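Local coordinates for uncharacterized protein (Aeromonas hydrophila J-1, PDB 6R1J), which is probably the C component of a tripartite alpha-helical pore-forming toxin, thought to act with two partner proteins in lysing target-cell membranes, at residues 27-40 with 109-123. The protein carries 3 engineered substitutions. Residues are numbered along the deposited sequence; the frame is centred on the assembly and turned at random.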
ATOM      1  N   PRO A  27      14.646  14.036   5.439  1.00 35.41           N
ATOM      2  CA  PRO A  27      14.448  15.350   6.036  1.00 41.66           C
ATOM      3  C   PRO A  27      14.285  15.357   7.552  1.00 39.68           C
ATOM      4  O   PRO A  27      14.157  14.293   8.187  1.00 32.95           O
ATOM      5  CB  PRO A  27      13.158  15.866   5.387  1.00 44.37           C
ATOM      6  CG  PRO A  27      12.437  14.616   4.918  1.00 42.24           C
ATOM      7  CD  PRO A  27      13.527  13.632   4.565  1.00 41.38           C
ATOM      8  N   GLN A  28      14.236  16.579   8.085  1.00 34.59           N
ATOM      9  CA  GLN A  28      14.230  16.847   9.536  1.00 36.95           C
ATOM     10  C   GLN A  28      13.146  15.996  10.231  1.00 36.51           C
ATOM     11  O   GLN A  28      13.461  15.430  11.282  1.00 33.56           O
ATOM     12  CB  GLN A  28      13.992  18.327   9.842  1.00 35.60           C
ATOM     13  CG  GLN A  28      14.024  18.612  11.334  1.00 36.21           C
ATOM     14  CD  GLN A  28      15.409  18.433  11.906  1.00 40.90           C
ATOM     15  OE1 GLN A  28      16.382  18.953  11.347  1.00 41.31           O
ATOM     16  NE2 GLN A  28      15.522  17.716  13.021  1.00 35.13           N
ATOM     17  N   ASN A  29      11.922  15.915   9.700  1.00 34.19           N
ATOM     18  CA  ASN A  29      10.849  15.142  10.390  1.00 32.12           C
ATOM     19  C   ASN A  29      11.250  13.665  10.553  1.00 28.57           C
ATOM     20  O   ASN A  29      10.796  13.091  11.569  1.00 34.36           O
ATOM     21  CB  ASN A  29       9.476  15.287   9.740  1.00 31.31           C
ATOM     22  CG  ASN A  29       8.949  16.706   9.812  1.00 30.95           C
ATOM     23  OD1 ASN A  29       8.526  17.172  10.862  1.00 35.32           O
ATOM     24  ND2 ASN A  29       8.958  17.374   8.690  1.00 32.36           N
ATOM     25  N   ALA A  30      12.008  13.078   9.619  1.00 33.12           N
ATOM     26  CA  ALA A  30      12.509  11.683   9.683  1.00 33.56           C
ATOM     27  C   ALA A  30      13.559  11.592  10.792  1.00 38.28           C
ATOM     28  O   ALA A  30      13.528  10.667  11.616  1.00 31.99           O
ATOM     29  CB  ALA A  30      13.071  11.270   8.363  1.00 35.19           C
ATOM     30  N   VAL A  31      14.454  12.573  10.855  1.00 34.25           N
ATOM     31  CA  VAL A  31      15.460  12.640  11.943  1.00 33.78           C
ATOM     32  C   VAL A  31      14.745  12.817  13.288  1.00 26.13           C
ATOM     33  O   VAL A  31      15.206  12.220  14.268  1.00 32.91           O
ATOM     34  CB  VAL A  31      16.510  13.735  11.679  1.00 34.91           C
ATOM     35  CG1 VAL A  31      17.495  13.807  12.826  1.00 34.44           C
ATOM     36  CG2 VAL A  31      17.249  13.462  10.393  1.00 35.19           C
ATOM     37  N   ASN A  32      13.664  13.592  13.366  1.00 28.95           N
ATOM     38  CA  ASN A  32      12.858  13.735  14.595  1.00 30.69           C
ATOM     39  C   ASN A  32      12.403  12.353  15.099  1.00 35.85           C
ATOM     40  O   ASN A  32      12.572  12.065  16.277  1.00 32.96           O
ATOM     41  CB  ASN A  32      11.638  14.608  14.378  1.00 31.27           C
ATOM     42  CG  ASN A  32      11.965  16.075  14.148  1.00 38.67           C
ATOM     43  OD1 ASN A  32      13.128  16.482  14.223  1.00 32.87           O
ATOM     44  ND2 ASN A  32      10.946  16.841  13.801  1.00 29.58           N
ATOM     45  N   ILE A  33      11.895  11.507  14.209  1.00 35.28           N
ATOM     46  CA  ILE A  33      11.369  10.154  14.584  1.00 33.00           C
ATOM     47  C   ILE A  33      12.547   9.269  14.983  1.00 31.80           C
ATOM     48  O   ILE A  33      12.404   8.495  15.953  1.00 31.26           O
ATOM     49  CB  ILE A  33      10.583   9.547  13.399  1.00 31.26           C
ATOM     50  CG1 ILE A  33       9.368  10.394  13.086  1.00 33.60           C
ATOM     51  CG2 ILE A  33      10.206   8.102  13.677  1.00 37.17           C
ATOM     52  CD1 ILE A  33       8.661  10.045  11.792  1.00 34.50           C
ATOM     53  N   GLN A  34      13.634   9.304  14.211  1.00 33.02           N
ATOM     54  CA  GLN A  34      14.851   8.480  14.481  1.00 32.72           C
ATOM     55  C   GLN A  34      15.321   8.765  15.909  1.00 34.47           C
ATOM     56  O   GLN A  34      15.657   7.803  16.663  1.00 36.46           O
ATOM     57  CB  GLN A  34      15.981   8.766  13.486  1.00 32.72           C
ATOM     58  CG  GLN A  34      15.738   8.189  12.086  1.00 37.86           C
ATOM     59  CD  GLN A  34      16.899   8.384  11.141  1.00 38.46           C
ATOM     60  OE1 GLN A  34      17.519   9.438  11.152  1.00 40.63           O
ATOM     61  NE2 GLN A  34      17.222   7.383  10.323  1.00 35.71           N
ATOM     62  N   GLN A  35      15.337  10.032  16.300  1.00 35.66           N
ATOM     63  CA  GLN A  35      15.822  10.402  17.654  1.00 36.31           C
ATOM     64  C   GLN A  35      14.805   9.908  18.695  1.00 37.81           C
ATOM     65  O   GLN A  35      15.217   9.416  19.721  1.00 33.23           O
ATOM     66  CB  GLN A  35      16.039  11.907  17.738  1.00 38.91           C
ATOM     67  CG  GLN A  35      17.236  12.342  16.901  1.00 49.33           C
ATOM     68  CD  GLN A  35      18.515  11.846  17.527  1.00 57.82           C
ATOM     69  OE1 GLN A  35      18.739  12.030  18.729  1.00 64.62           O
ATOM     70  NE2 GLN A  35      19.327  11.195  16.712  1.00 52.65           N
ATOM     71  N   ASN A  36      13.526  10.170  18.466  1.00 33.72           N
ATOM     72  CA  ASN A  36      12.407   9.759  19.347  1.00 37.40           C
ATOM     73  C   ASN A  36      12.462   8.239  19.569  1.00 37.76           C
ATOM     74  O   ASN A  36      12.505   7.827  20.721  1.00 38.99           O
ATOM     75  CB  ASN A  36      11.085  10.204  18.723  1.00 34.27           C
ATOM     76  CG  ASN A  36       9.872   9.950  19.580  1.00 33.06           C
ATOM     77  OD1 ASN A  36       9.967   9.282  20.606  1.00 35.86           O
ATOM     78  ND2 ASN A  36       8.755  10.558  19.200  1.00 32.97           N
ATOM     79  N   VAL A  37      12.465   7.434  18.507  1.00 36.44           N
ATOM     80  CA  VAL A  37      12.421   5.951  18.669  1.00 34.69           C
ATOM     81  C   VAL A  37      13.696   5.480  19.364  1.00 38.16           C
ATOM     82  O   VAL A  37      13.631   4.499  20.119  1.00 36.54           O
ATOM     83  CB  VAL A  37      12.172   5.191  17.362  1.00 32.11           C
ATOM     84  CG1 VAL A  37      10.820   5.582  16.801  1.00 30.84           C
ATOM     85  CG2 VAL A  37      13.266   5.303  16.334  1.00 32.10           C
ATOM     86  N   GLY A  38      14.834   6.091  19.073  1.00 34.54           N
ATOM     87  CA  GLY A  38      16.069   5.759  19.796  1.00 33.72           C
ATOM     88  C   GLY A  38      15.887   5.915  21.296  1.00 36.59           C
ATOM     89  O   GLY A  38      16.312   4.996  22.036  1.00 39.97           O
ATOM     90  N   GLU A  39      15.296   7.033  21.724  1.00 37.11           N
ATOM     91  CA  GLU A  39      15.033   7.351  23.153  1.00 40.35           C
ATOM     92  C   GLU A  39      13.976   6.388  23.712  1.00 39.28           C
ATOM     93  O   GLU A  39      14.036   6.073  24.890  1.00 39.10           O
ATOM     94  CB  GLU A  39      14.513   8.778  23.331  1.00 45.75           C
ATOM     95  CG  GLU A  39      15.517   9.872  23.003  1.00 48.64           C
ATOM     96  CD  GLU A  39      14.883  11.238  22.738  1.00 53.25           C
ATOM     97  OE1 GLU A  39      13.618  11.348  22.714  1.00 49.95           O
ATOM     98  OE2 GLU A  39      15.647  12.212  22.539  1.00 64.09           O
ATOM     99  N   VAL A  40      12.980   6.000  22.921  1.00 37.71           N
ATOM    100  CA  VAL A  40      11.928   5.047  23.387  1.00 37.23           C
ATOM    101  C   VAL A  40      12.594   3.708  23.695  1.00 33.93           C
ATOM    102  O   VAL A  40      12.311   3.157  24.748  1.00 36.75           O
ATOM    103  CB  VAL A  40      10.795   4.891  22.358  1.00 32.99           C
ATOM    104  CG1 VAL A  40       9.876   3.743  22.686  1.00 36.84           C
ATOM    105  CG2 VAL A  40       9.979   6.156  22.297  1.00 37.14           C
ATOM    106  N   ALA A 109       5.454  10.311  23.469  1.00 33.21           N
ATOM    107  CA  ALA A 109       6.415   9.909  22.436  1.00 34.79           C
ATOM    108  C   ALA A 109       5.653   9.492  21.165  1.00 38.35           C
ATOM    109  O   ALA A 109       6.107   9.840  20.037  1.00 32.05           O
ATOM    110  CB  ALA A 109       7.298   8.790  22.938  1.00 31.71           C
ATOM    111  N   ASN A 110       4.602   8.683  21.330  1.00 31.90           N
ATOM    112  CA  ASN A 110       3.862   8.129  20.165  1.00 31.44           C
ATOM    113  C   ASN A 110       3.187   9.285  19.409  1.00 30.68           C
ATOM    114  O   ASN A 110       3.188   9.283  18.179  1.00 29.35           O
ATOM    115  CB  ASN A 110       2.837   7.078  20.585  1.00 30.01           C
ATOM    116  CG  ASN A 110       2.339   6.262  19.416  1.00 30.24           C
ATOM    117  OD1 ASN A 110       3.115   5.834  18.556  1.00 32.75           O
ATOM    118  ND2 ASN A 110       1.045   6.036  19.393  1.00 37.35           N
ATOM    119  N   ASP A 111       2.592  10.225  20.118  1.00 32.73           N
ATOM    120  CA  ASP A 111       1.903  11.385  19.476  1.00 36.00           C
ATOM    121  C   ASP A 111       2.889  12.205  18.622  1.00 32.17           C
ATOM    122  O   ASP A 111       2.459  12.706  17.574  1.00 35.63           O
ATOM    123  CB  ASP A 111       1.207  12.252  20.526  1.00 34.64           C
ATOM    124  CG  ASP A 111      -0.013  11.582  21.143  1.00 38.70           C
ATOM    125  OD1 ASP A 111      -0.419  10.500  20.654  1.00 39.81           O
ATOM    126  OD2 ASP A 111      -0.504  12.112  22.113  1.00 37.58           O
ATOM    127  N   ARG A 112       4.148  12.333  19.046  1.00 34.17           N
ATOM    128  CA  ARG A 112       5.202  13.069  18.292  1.00 36.41           C
ATOM    129  C   ARG A 112       5.519  12.259  17.039  1.00 34.10           C
ATOM    130  O   ARG A 112       5.712  12.858  15.961  1.00 32.76           O
ATOM    131  CB  ARG A 112       6.437  13.386  19.148  1.00 35.00           C
ATOM    132  CG  ARG A 112       6.214  14.471  20.195  1.00 37.34           C
ATOM    133  CD  ARG A 112       7.523  15.017  20.748  1.00 39.09           C
ATOM    134  NE  ARG A 112       8.506  13.968  21.062  1.00 41.00           N
ATOM    135  CZ  ARG A 112       8.566  13.331  22.243  1.00 44.17           C
ATOM    136  NH1 ARG A 112       7.703  13.616  23.198  1.00 47.83           N
ATOM    137  NH2 ARG A 112       9.482  12.408  22.472  1.00 41.55           N
ATOM    138  N   ILE A 113       5.541  10.934  17.135  1.00 28.75           N
ATOM    139  CA  ILE A 113       5.742  10.096  15.930  1.00 29.16           C
ATOM    140  C   ILE A 113       4.614  10.390  14.944  1.00 26.29           C
ATOM    141  O   ILE A 113       4.924  10.633  13.771  1.00 31.52           O
ATOM    142  CB  ILE A 113       5.829   8.572  16.231  1.00 29.21           C
ATOM    143  CG1 ILE A 113       6.959   8.285  17.215  1.00 35.21           C
ATOM    144  CG2 ILE A 113       5.997   7.877  14.904  1.00 27.89           C
ATOM    145  CD1 ILE A 113       7.239   6.811  17.460  1.00 37.63           C
ATOM    146  N   THR A 114       3.375  10.359  15.382  1.00 31.82           N
ATOM    147  CA  THR A 114       2.210  10.598  14.476  1.00 35.59           C
ATOM    148  C   THR A 114       2.320  11.981  13.793  1.00 33.91           C
ATOM    149  O   THR A 114       2.108  12.085  12.581  1.00 31.12           O
ATOM    150  CB  THR A 114       0.914  10.626  15.275  1.00 35.06           C
ATOM    151  OG1 THR A 114       0.838   9.422  16.020  1.00 38.58           O
ATOM    152  CG2 THR A 114      -0.318  10.822  14.422  1.00 38.68           C
ATOM    153  N   GLN A 115       2.659  13.026  14.539  1.00 31.60           N
ATOM    154  CA  GLN A 115       2.816  14.401  13.951  1.00 34.88           C
ATOM    155  C   GLN A 115       3.954  14.413  12.926  1.00 30.02           C
ATOM    156  O   GLN A 115       3.759  14.927  11.780  1.00 32.03           O
ATOM    157  CB  GLN A 115       2.901  15.447  15.079  1.00 32.69           C
ATOM    158  CG  GLN A 115       1.609  15.537  15.889  1.00 35.95           C
ATOM    159  CD  GLN A 115       0.437  16.002  15.056  1.00 38.67           C
ATOM    160  OE1 GLN A 115       0.579  16.866  14.199  1.00 39.03           O
ATOM    161  NE2 GLN A 115      -0.742  15.444  15.293  1.00 36.86           N
ATOM    162  N   ASP A 116       5.106  13.807  13.221  1.00 29.60           N
ATOM    163  CA  ASP A 116       6.220  13.747  12.261  1.00 30.63           C
ATOM    164  C   ASP A 116       5.787  12.919  11.040  1.00 32.90           C
ATOM    165  O   ASP A 116       6.155  13.256   9.890  1.00 29.96           O
ATOM    166  CB  ASP A 116       7.504  13.277  12.940  1.00 33.63           C
ATOM    167  CG  ASP A 116       8.144  14.351  13.825  1.00 39.46           C
ATOM    168  OD1 ASP A 116       8.173  15.510  13.359  1.00 35.01           O
ATOM    169  OD2 ASP A 116       8.615  14.012  14.958  1.00 34.14           O
ATOM    170  N   ASN A 117       5.009  11.859  11.246  1.00 33.63           N
ATOM    171  CA  ASN A 117       4.532  11.041  10.099  1.00 31.00           C
ATOM    172  C   ASN A 117       3.655  11.885   9.169  1.00 25.60           C
ATOM    173  O   ASN A 117       3.878  11.818   7.956  1.00 30.02           O
ATOM    174  CB  ASN A 117       3.736   9.823  10.550  1.00 32.51           C
ATOM    175  CG  ASN A 117       4.648   8.675  10.927  1.00 45.57           C
ATOM    176  OD1 ASN A 117       5.859   8.740  10.695  1.00 43.17           O
ATOM    177  ND2 ASN A 117       4.071   7.580  11.396  1.00 54.07           N
ATOM    178  N   ILE A 118       2.668  12.565   9.720  1.00 31.40           N
ATOM    179  CA  ILE A 118       1.788  13.471   8.934  1.00 34.50           C
ATOM    180  C   ILE A 118       2.663  14.488   8.180  1.00 35.29           C
ATOM    181  O   ILE A 118       2.462  14.657   6.965  1.00 35.49           O
ATOM    182  CB  ILE A 118       0.747  14.089   9.875  1.00 38.87           C
ATOM    183  CG1 ILE A 118      -0.178  12.995  10.403  1.00 38.35           C
ATOM    184  CG2 ILE A 118      -0.037  15.189   9.185  1.00 39.28           C
ATOM    185  CD1 ILE A 118      -1.074  13.438  11.507  1.00 37.72           C
ATOM    186  N   ALA A 119       3.634  15.130   8.849  1.00 35.22           N
ATOM    187  CA  ALA A 119       4.556  16.122   8.225  1.00 33.52           C
ATOM    188  C   ALA A 119       5.312  15.436   7.080  1.00 35.80           C
ATOM    189  O   ALA A 119       5.420  16.015   6.002  1.00 32.83           O
ATOM    190  CB  ALA A 119       5.499  16.730   9.256  1.00 33.06           C
ATOM    191  N   LEU A 120       5.811  14.208   7.262  1.00 34.56           N
ATOM    192  CA  LEU A 120       6.507  13.496   6.160  1.00 32.86           C
ATOM    193  C   LEU A 120       5.557  13.213   4.983  1.00 30.33           C
ATOM    194  O   LEU A 120       6.029  13.331   3.834  1.00 35.98           O
ATOM    195  CB  LEU A 120       7.114  12.191   6.668  1.00 35.99           C
ATOM    196  CG  LEU A 120       8.405  12.355   7.453  1.00 41.00           C
ATOM    197  CD1 LEU A 120       8.859  10.995   7.981  1.00 44.69           C
ATOM    198  CD2 LEU A 120       9.477  13.020   6.595  1.00 42.35           C
ATOM    199  N   GLN A 121       4.304  12.871   5.280  1.00 30.68           N
ATOM    200  CA  GLN A 121       3.260  12.614   4.254  1.00 33.49           C
ATOM    201  C   GLN A 121       3.019  13.877   3.417  1.00 34.44           C
ATOM    202  O   GLN A 121       2.964  13.749   2.209  1.00 33.02           O
ATOM    203  CB  GLN A 121       2.005  12.117   4.934  1.00 32.01           C
ATOM    204  CG  GLN A 121       2.155  10.675   5.400  1.00 40.08           C
ATOM    205  CD  GLN A 121       0.845  10.220   5.971  1.00 40.61           C
ATOM    206  OE1 GLN A 121       0.673  10.099   7.183  1.00 43.79           O
ATOM    207  NE2 GLN A 121      -0.128  10.104   5.083  1.00 45.20           N
ATOM    208  N   ARG A 122       2.941  15.056   4.044  1.00 34.96           N
ATOM    209  CA  ARG A 122       2.761  16.340   3.309  1.00 37.43           C
ATOM    210  C   ARG A 122       3.944  16.507   2.370  1.00 33.86           C
ATOM    211  O   ARG A 122       3.743  16.816   1.210  1.00 36.84           O
ATOM    212  CB  ARG A 122       2.661  17.558   4.228  1.00 36.25           C
ATOM    213  CG  ARG A 122       1.477  17.564   5.172  1.00 40.03           C
ATOM    214  CD  ARG A 122       1.378  18.909   5.901  1.00 41.79           C
ATOM    215  NE  ARG A 122       0.194  18.926   6.728  1.00 37.65           N
ATOM    216  CZ  ARG A 122       0.169  18.694   8.018  1.00 45.29           C
ATOM    217  NH1 ARG A 122       1.289  18.439   8.697  1.00 53.17           N
ATOM    218  NH2 ARG A 122      -0.995  18.718   8.635  1.00 51.59           N
ATOM    219  N   ILE A 123       5.142  16.204   2.847  1.00 34.35           N
ATOM    220  CA  ILE A 123       6.378  16.300   2.042  1.00 37.76           C
ATOM    221  C   ILE A 123       6.307  15.323   0.852  1.00 35.96           C
ATOM    222  O   ILE A 123       6.713  15.730  -0.248  1.00 33.26           O
ATOM    223  CB  ILE A 123       7.604  16.102   2.946  1.00 35.75           C
ATOM    224  CG1 ILE A 123       7.763  17.316   3.870  1.00 44.78           C
ATOM    225  CG2 ILE A 123       8.855  15.875   2.128  1.00 37.23           C
ATOM    226  CD1 ILE A 123       8.878  17.190   4.888  1.00 41.42           C
TER
HETATM  227  O   HOH W   1       9.127  11.886  16.667  1.00 32.25           O
HETATM  228  O   HOH W   2      12.241  12.718  21.094  1.00 50.05           O
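A hydrogen bond joins Asn-36 to Ala-109 where the axes of segments 28-40 and 109-123 run antiparallel, 9.0 Å apart at closest, at 157°. With CG anti to the backbone N (chi1 -175°), the Asn-36 amide reaches across the interface and its ND2 lies 2.9 Å from Ala-109 O, a carbonyl that also accepts the helical N-H of Ile-113. Another, from Asn-32 ND2 to Asp-116 OD1 at 3.1 Å, is nearly straight (171°), although the oxygen is met from above the carboxylate plane. A water joins the two sites, accepting from Asn-36 ND2 and donating to Asp-116 OD2.

Ile-33 packs as a knob into the hole formed by Ile-113, Asp-116, Asn-117 and Leu-120; its CG1 packs against Asp-116 CB at 3.4 Å, the two side chains running in opposite directions, and its CD1 reaches Leu-120 CD1 at 3.9 Å. Asn-29 is a second knob, among Asp-116, Ala-119, Leu-120 and Ile-123. Apolar contacts finish both ends, Pro-27 CG with Leu-120 CD2 and Val-40 CG2 with Ala-109 CB, each at 3.8 Å.

Further out, Gln-28 NE2 donates almost straight to Asn-32 OD1 at 2.9 Å, probably fixing that amide's rotation. Helix 163-236 touches Ala-30 and Ile-33, and its Thr-204 OG1 is hydrogen-bonded to Asn-117 OD1. Knobs-into-holes packing interleaved with amide, carboxylate and water bonds suggests that polar bonds as well as apolar burial set the pairing of helices 28-70 and 78-157.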